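Local structure of superoxide dismutase (Acidilobus saccharovorans, 4FFK) at residues Ile73-Arg76 against Ala77-Asp81; Phe121-Phe124 against Asp125-Lys128; Pro25-Tyr28 against Asp29-Glu32. The protein probably catalyses the dismutation of superoxide to molecular oxygen and hydrogen peroxide at an iron centre. All blocks are in the same frame, centred on the assembly; numbering follows the deposited sequence.

Contact 1 (Ile73-Arg76 against Ala77-Asp81); sequences IDVR and AVSRD
A chi1 of 179° turns the Asp74 carboxylate away from its own backbone N and back over the first turn of the helix, where OD1 accepts from Ala77 N at 3.0 Å. The donor lies well above the carboxylate plane. In Ser79, OG sits beside the backbone N, anti to the carbonyl carbon, and the hydroxyl donates to Val75 O at 2.6 Å. Ser79 N grips the same oxygen from the opposite face of the carbonyl plane, so Val75 O takes two bonds. Asp74 O receives Val78 N at 2.9 Å and Arg76 O receives Arg80 N, opening the helical i to i+4 series.

Arg76 and Arg80 run side by side. Chi1 and chi2 of Arg76, both near 180° (175° and 161°), place CD over the centre of the Arg80 guanidinium, 3.5 Å above its plane; the bend at chi3 then turns the Arg76 guanidinium aside. The two cations are held by acceptors elsewhere: Arg80 NH2 bridges to Glu161 and Glu139 of the second subunit, while Arg76 binds Asn137 O of the second subunit and Asp81 of the third. On the flank facing helix 37-66, Ile73 CG1 meets Val78 CG2 at 3.6 Å, the two side chains crossing at about a right angle. The whole is an aspartate N-cap on helix 75-97 of the alpha-hairpin domain, set where subunits of the tetramer meet.

Contact 2 (Phe121-Phe124 against Asp125-Lys128); sequences FGSF and DKFK
Phe127 drives one edge into the face of Phe121, its CD1 standing 3.6 Å above the centre of that ring. The centroids are 4.9 Å apart and the planes meet at 56°, an inclined edge-to-face pair. At the root of the two side chains, Phe121 CB and Phe127 CB also touch. The far edge of Phe127 reaches the third ring, with CD2 at 3.8 Å from Phe124 CE1; this pair is oblique, its centroids 5.9 Å apart. Phe127 is thus the middle member of an aromatic cluster, and Leu146 and Ile157 of the neighbouring strands pack on both Phe121 and Phe127.

The cluster spans a helix-to-helix turn in the C-terminal domain: Gly122 leaves helix 111-121 with a positive phi of 100°, and Ser123 is the N-cap of helix 124-136. With this backbone conformation a beta carbon would be pressed against the carbonyl oxygen of Phe121, so glycine fits here. The Ser123 hydroxyl sits between its backbone N and carbonyl carbon (chi1 58°), from where OG accepts from Lys126 N at 3.0 Å. Ser123 O takes Phe127 N, and Phe124 O takes Lys128 N at 2.7 Å. Lys128 CB lies over the rim of one Phe124 face, while the extended chain carries the amine to a cation-pi contact with Trp200. Lys126 instead sends NZ to Leu66 O of the second subunit.

Contact 3 (Pro25-Tyr28 against Asp29-Glu32); sequences PYNY and DALE
Tyr26 and Leu31 cross at about a right angle, the leucine laying CD2 over one face of the phenol ring, 4.1 Å from its centroid and 16° off the normal. This is a CH-pi contact, displaced toward the rim, and Leu31 CD1 adds a touch at 3.8 Å from Tyr26 CE1. An unstaggered chi1 of 31° puts Tyr26 CG between the backbone N and the carbonyl carbon, carrying the ring up beside Leu31. Pro25 CD lies over the opposite face, which sandwiches the ring. Ala30 CB meets Tyr26 CB at 3.5 Å, at the root of the side chain. Cutting Tyr26 back to an alanine takes away the ring and its hydroxyl, which would probably open a gap between Pro25 and Leu31 and leave Trp96 O without its partner.

The chain makes two type I turns, Asn27 to Ala30 and Asp29 to Glu32. Ala30 N bonds to Asn27 O at 3.0 Å, from above the carbonyl plane. A water bridges Tyr28 O, to which it donates, and Leu31 N, from which it accepts.

The loop leads into helix 37-66, where Leu31 packs on Leu40 and Tyr28 OH bonds to Asp45. Tyr26 OH bonds to Trp96 O near the end of helix 75-97, so the turns bridge both long helices.

Contacts 1 and 3 both belong to the alpha-hairpin domain but lie on opposite sides of the chain's centre, their centres about 36 Å apart. Helix 75-97 connects them: contact 1 forms its first turns, and contact 3 meets its other end through Trp96. Iron ligand His92 lies on this helix between the two, and the Tyr26 side chain is about 11 Å from the iron, near the site without being among its ligands. Contact 2, in the C-terminal domain, is about 40 Å from contact 1 and about 28 Å from contact 3, centre to centre. Contacts 1 and 2 both touch the second subunit, whereas no other chain of the assembly reaches contact 3.

Contact 1 (Ile73-Arg76 against Ala77-Asp81)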
loop_
_atom_site.group_PDB
_atom_site.type_symbol
_atom_site.label_atom_id
_atom_site.label_comp_id
_atom_site.label_asym_id
_atom_site.label_seq_id
_atom_site.Cartn_x
_atom_site.Cartn_y
_atom_site.Cartn_z
ATOM N N ILE A 73 -13.709 4.918 18.540
ATOM C CA ILE A 73 -13.590 4.110 17.330
ATOM C C ILE A 73 -12.206 4.416 16.797
ATOM O O ILE A 73 -11.708 5.549 16.923
ATOM C CB ILE A 73 -14.633 4.550 16.309
ATOM C CG1 ILE A 73 -14.662 3.602 15.095
ATOM C CG2 ILE A 73 -14.428 6.003 15.854
ATOM C CD1 ILE A 73 -15.807 3.957 14.188
ATOM N N ASP A 74 -11.608 3.412 16.169
ATOM C CA ASP A 74 -10.343 3.607 15.462
ATOM C C ASP A 74 -10.763 3.977 14.086
ATOM O O ASP A 74 -11.149 3.110 13.264
ATOM C CB ASP A 74 -9.613 2.287 15.536
ATOM C CG ASP A 74 -8.277 2.275 14.835
ATOM O OD1 ASP A 74 -7.981 3.177 14.032
ATOM O OD2 ASP A 74 -7.535 1.310 15.137
ATOM N N VAL A 75 -10.761 5.276 13.804
ATOM C CA VAL A 75 -11.362 5.748 12.571
ATOM C C VAL A 75 -10.507 5.251 11.384
ATOM O O VAL A 75 -11.033 5.012 10.325
ATOM C CB VAL A 75 -11.471 7.272 12.527
ATOM C CG1 VAL A 75 -10.098 7.959 12.800
ATOM C CG2 VAL A 75 -12.073 7.761 11.262
ATOM N N ARG A 76 -9.204 5.184 11.612
ATOM C CA ARG A 76 -8.319 4.733 10.507
ATOM C C ARG A 76 -8.689 3.275 10.182
ATOM O O ARG A 76 -8.837 2.868 9.001
ATOM C CB ARG A 76 -6.873 4.807 10.921
ATOM C CG ARG A 76 -5.975 4.232 9.815
ATOM C CD ARG A 76 -4.580 4.732 10.049
ATOM N NE ARG A 76 -4.102 4.236 11.312
ATOM C CZ ARG A 76 -3.542 5.005 12.265
ATOM N NH1 ARG A 76 -3.411 6.304 12.130
ATOM N NH2 ARG A 76 -3.122 4.413 13.379
ATOM N N ALA A 77 -8.820 2.468 11.226
ATOM C CA ALA A 77 -9.022 1.037 10.995
ATOM C C ALA A 77 -10.366 0.829 10.349
ATOM O O ALA A 77 -10.476 0.045 9.427
ATOM C CB ALA A 77 -8.934 0.225 12.304
ATOM N N VAL A 78 -11.397 1.512 10.834
ATOM C CA VAL A 78 -12.749 1.359 10.256
ATOM C C VAL A 78 -12.839 1.890 8.823
ATOM O O VAL A 78 -13.447 1.284 7.998
ATOM C CB VAL A 78 -13.786 1.989 11.151
ATOM C CG1 VAL A 78 -15.184 1.706 10.618
ATOM C CG2 VAL A 78 -13.623 1.308 12.502
ATOM N N SER A 79 -12.148 2.986 8.549
ATOM C CA SER A 79 -12.056 3.518 7.216
ATOM C C SER A 79 -11.423 2.459 6.295
ATOM O O SER A 79 -11.966 2.193 5.205
ATOM C CB SER A 79 -11.196 4.775 7.201
ATOM O OG SER A 79 -11.794 5.773 8.012
ATOM N N ARG A 80 -10.273 1.968 6.690
ATOM C CA ARG A 80 -9.533 0.976 5.862
ATOM C C ARG A 80 -10.443 -0.227 5.636
ATOM O O ARG A 80 -10.513 -0.789 4.546
ATOM C CB ARG A 80 -8.264 0.567 6.602
ATOM C CG ARG A 80 -7.183 1.634 6.551
ATOM C CD ARG A 80 -6.082 1.212 7.443
ATOM N NE ARG A 80 -4.912 2.061 7.192
ATOM C CZ ARG A 80 -3.834 1.999 7.943
ATOM N NH1 ARG A 80 -3.822 1.240 9.031
ATOM N NH2 ARG A 80 -2.751 2.671 7.596
ATOM N N ASP A 81 -11.094 -0.661 6.713
ATOM C CA ASP A 81 -11.978 -1.840 6.624
ATOM C C ASP A 81 -13.088 -1.574 5.682
ATOM O O ASP A 81 -13.382 -2.437 4.824
ATOM C CB ASP A 81 -12.553 -2.172 8.031
ATOM C CG ASP A 81 -11.544 -2.791 8.940
ATOM O OD1 ASP A 81 -10.335 -3.025 8.620
ATOM O OD2 ASP A 81 -11.937 -3.012 10.089
#

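Contact 2 (Phe121-Phe124 against Asp125-Lys128)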
loop_
_atom_site.group_PDB
_atom_site.type_symbol
_atom_site.label_atom_id
_atom_site.label_comp_id
_atom_site.label_asym_id
_atom_site.label_seq_id
_atom_site.Cartn_x
_atom_site.Cartn_y
_atom_site.Cartn_z
ATOM N N PHE A 121 -6.930 3.373 -27.675
ATOM C CA PHE A 121 -5.856 2.372 -27.713
ATOM C C PHE A 121 -5.430 1.970 -29.125
ATOM O O PHE A 121 -4.510 1.154 -29.307
ATOM C CB PHE A 121 -6.246 1.116 -26.927
ATOM C CG PHE A 121 -6.762 1.421 -25.562
ATOM C CD1 PHE A 121 -8.104 1.714 -25.391
ATOM C CD2 PHE A 121 -5.877 1.482 -24.474
ATOM C CE1 PHE A 121 -8.631 2.023 -24.133
ATOM C CE2 PHE A 121 -6.381 1.831 -23.196
ATOM C CZ PHE A 121 -7.754 2.067 -23.039
ATOM N N GLY A 122 -6.112 2.538 -30.112
ATOM C CA GLY A 122 -5.677 2.334 -31.495
ATOM C C GLY A 122 -6.509 1.269 -32.168
ATOM O O GLY A 122 -6.976 1.460 -33.309
ATOM N N SER A 123 -6.683 0.140 -31.473
ATOM C CA SER A 123 -7.451 -1.000 -31.972
ATOM C C SER A 123 -7.888 -1.808 -30.794
ATOM O O SER A 123 -7.270 -1.709 -29.734
ATOM C CB SER A 123 -6.582 -1.891 -32.868
ATOM O OG SER A 123 -5.447 -2.362 -32.172
ATOM N N PHE A 124 -8.917 -2.640 -30.987
ATOM C CA PHE A 124 -9.264 -3.606 -29.970
ATOM C C PHE A 124 -8.104 -4.519 -29.573
ATOM O O PHE A 124 -7.932 -4.839 -28.379
ATOM C CB PHE A 124 -10.478 -4.433 -30.326
ATOM C CG PHE A 124 -10.899 -5.317 -29.206
ATOM C CD1 PHE A 124 -11.462 -4.757 -28.052
ATOM C CD2 PHE A 124 -10.671 -6.690 -29.246
ATOM C CE1 PHE A 124 -11.844 -5.574 -26.976
ATOM C CE2 PHE A 124 -11.048 -7.504 -28.153
ATOM C CZ PHE A 124 -11.638 -6.937 -27.034
ATOM N N ASP A 125 -7.305 -4.944 -30.551
ATOM C CA ASP A 125 -6.183 -5.844 -30.260
ATOM C C ASP A 125 -5.083 -5.193 -29.419
ATOM O O ASP A 125 -4.523 -5.829 -28.527
ATOM C CB ASP A 125 -5.622 -6.480 -31.562
ATOM C CG ASP A 125 -6.564 -7.530 -32.151
ATOM O OD1 ASP A 125 -7.357 -8.144 -31.403
ATOM O OD2 ASP A 125 -6.539 -7.741 -33.387
ATOM N N LYS A 126 -4.785 -3.922 -29.686
ATOM C CA LYS A 126 -3.814 -3.196 -28.887
ATOM C C LYS A 126 -4.363 -2.990 -27.460
ATOM O O LYS A 126 -3.628 -3.172 -26.512
ATOM C CB LYS A 126 -3.423 -1.869 -29.516
ATOM C CG LYS A 126 -2.506 -1.973 -30.717
ATOM C CD LYS A 126 -2.554 -0.657 -31.492
ATOM C CE LYS A 126 -1.613 -0.684 -32.677
ATOM N NZ LYS A 126 -0.382 0.078 -32.342
ATOM N N PHE A 127 -5.641 -2.673 -27.346
ATOM C CA PHE A 127 -6.277 -2.541 -26.033
ATOM C C PHE A 127 -6.236 -3.888 -25.325
ATOM O O PHE A 127 -5.732 -4.007 -24.200
ATOM C CB PHE A 127 -7.697 -2.117 -26.155
ATOM C CG PHE A 127 -8.508 -2.405 -24.918
ATOM C CD1 PHE A 127 -8.303 -1.662 -23.733
ATOM C CD2 PHE A 127 -9.419 -3.458 -24.900
ATOM C CE1 PHE A 127 -9.075 -1.953 -22.584
ATOM C CE2 PHE A 127 -10.192 -3.739 -23.785
ATOM C CZ PHE A 127 -9.995 -2.979 -22.593
ATOM N N LYS A 128 -6.753 -4.904 -25.994
ATOM C CA LYS A 128 -6.748 -6.256 -25.425
ATOM C C LYS A 128 -5.374 -6.689 -24.901
ATOM O O LYS A 128 -5.236 -7.288 -23.792
ATOM C CB LYS A 128 -7.313 -7.258 -26.434
ATOM C CG LYS A 128 -7.190 -8.670 -25.938
ATOM C CD LYS A 128 -7.826 -9.646 -26.905
ATOM C CE LYS A 128 -7.546 -11.092 -26.459
ATOM N NZ LYS A 128 -8.596 -11.982 -27.039
#

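Contact 3 (Pro25-Tyr28 against Asp29-Glu32)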
loop_
_atom_site.group_PDB
_atom_site.type_symbol
_atom_site.label_atom_id
_atom_site.label_comp_id
_atom_site.label_asym_id
_atom_site.label_seq_id
_atom_site.Cartn_x
_atom_site.Cartn_y
_atom_site.Cartn_z
ATOM N N PRO A 25 -25.582 -12.611 -12.243
ATOM C CA PRO A 25 -26.459 -12.237 -13.365
ATOM C C PRO A 25 -26.743 -13.390 -14.375
ATOM O O PRO A 25 -27.101 -13.108 -15.524
ATOM C CB PRO A 25 -25.683 -11.108 -14.073
ATOM C CG PRO A 25 -24.532 -10.766 -13.186
ATOM C CD PRO A 25 -24.246 -12.023 -12.396
ATOM N N TYR A 26 -26.551 -14.637 -13.939
ATOM C CA TYR A 26 -26.619 -15.836 -14.779
ATOM C C TYR A 26 -26.480 -16.976 -13.789
ATOM O O TYR A 26 -26.104 -16.783 -12.626
ATOM C CB TYR A 26 -25.501 -15.885 -15.844
ATOM C CG TYR A 26 -24.230 -15.203 -15.396
ATOM C CD1 TYR A 26 -23.351 -15.849 -14.536
ATOM C CD2 TYR A 26 -23.928 -13.900 -15.813
ATOM C CE1 TYR A 26 -22.159 -15.213 -14.095
ATOM C CE2 TYR A 26 -22.756 -13.256 -15.382
ATOM C CZ TYR A 26 -21.894 -13.917 -14.525
ATOM O OH TYR A 26 -20.759 -13.273 -14.065
ATOM N N ASN A 27 -26.796 -18.182 -14.226
ATOM C CA ASN A 27 -26.635 -19.317 -13.371
ATOM C C ASN A 27 -25.151 -19.590 -13.248
ATOM O O ASN A 27 -24.323 -19.109 -14.062
ATOM C CB ASN A 27 -27.353 -20.509 -13.986
ATOM C CG ASN A 27 -27.224 -20.512 -15.489
ATOM O OD1 ASN A 27 -28.124 -20.051 -16.213
ATOM N ND2 ASN A 27 -26.072 -20.939 -15.970
ATOM N N TYR A 28 -24.838 -20.411 -12.273
ATOM C CA TYR A 28 -23.473 -20.666 -11.876
ATOM C C TYR A 28 -22.625 -21.470 -12.821
ATOM O O TYR A 28 -21.408 -21.483 -12.688
ATOM C CB TYR A 28 -23.487 -21.308 -10.501
ATOM C CG TYR A 28 -23.789 -20.308 -9.409
ATOM C CD1 TYR A 28 -25.039 -19.699 -9.315
ATOM C CD2 TYR A 28 -22.807 -19.938 -8.496
ATOM C CE1 TYR A 28 -25.323 -18.780 -8.341
ATOM C CE2 TYR A 28 -23.068 -19.023 -7.501
ATOM C CZ TYR A 28 -24.313 -18.436 -7.427
ATOM O OH TYR A 28 -24.591 -17.541 -6.444
ATOM N N ASP A 29 -23.232 -22.166 -13.769
ATOM C CA ASP A 29 -22.406 -22.789 -14.777
ATOM C C ASP A 29 -22.462 -22.032 -16.100
ATOM O O ASP A 29 -21.970 -22.516 -17.120
ATOM C CB ASP A 29 -22.771 -24.269 -14.937
ATOM C CG ASP A 29 -24.234 -24.454 -15.155
ATOM O OD1 ASP A 29 -24.831 -23.553 -15.781
ATOM O OD2 ASP A 29 -24.778 -25.481 -14.704
ATOM N N ALA A 30 -22.992 -20.812 -16.072
ATOM C CA ALA A 30 -23.166 -20.038 -17.277
ATOM C C ALA A 30 -21.833 -19.698 -17.948
ATOM O O ALA A 30 -21.786 -19.472 -19.144
ATOM C CB ALA A 30 -23.925 -18.790 -16.992
ATOM N N LEU A 31 -20.739 -19.659 -17.170
ATOM C CA LEU A 31 -19.457 -19.255 -17.700
ATOM C C LEU A 31 -18.530 -20.391 -18.023
ATOM O O LEU A 31 -17.423 -20.147 -18.463
ATOM C CB LEU A 31 -18.763 -18.274 -16.716
ATOM C CG LEU A 31 -19.646 -17.136 -16.252
ATOM C CD1 LEU A 31 -18.706 -16.227 -15.357
ATOM C CD2 LEU A 31 -20.226 -16.281 -17.365
ATOM N N GLU A 32 -18.974 -21.635 -17.803
ATOM C CA GLU A 32 -18.214 -22.802 -18.213
ATOM C C GLU A 32 -17.942 -22.818 -19.730
ATOM O O GLU A 32 -18.733 -22.304 -20.505
ATOM C CB GLU A 32 -18.942 -24.080 -17.807
ATOM C CG GLU A 32 -19.311 -24.150 -16.361
ATOM C CD GLU A 32 -18.409 -25.045 -15.597
ATOM O OE1 GLU A 32 -17.255 -25.313 -16.073
ATOM O OE2 GLU A 32 -18.861 -25.477 -14.515
HETATM O O HOH W 1 -19.847 -21.051 -14.800
#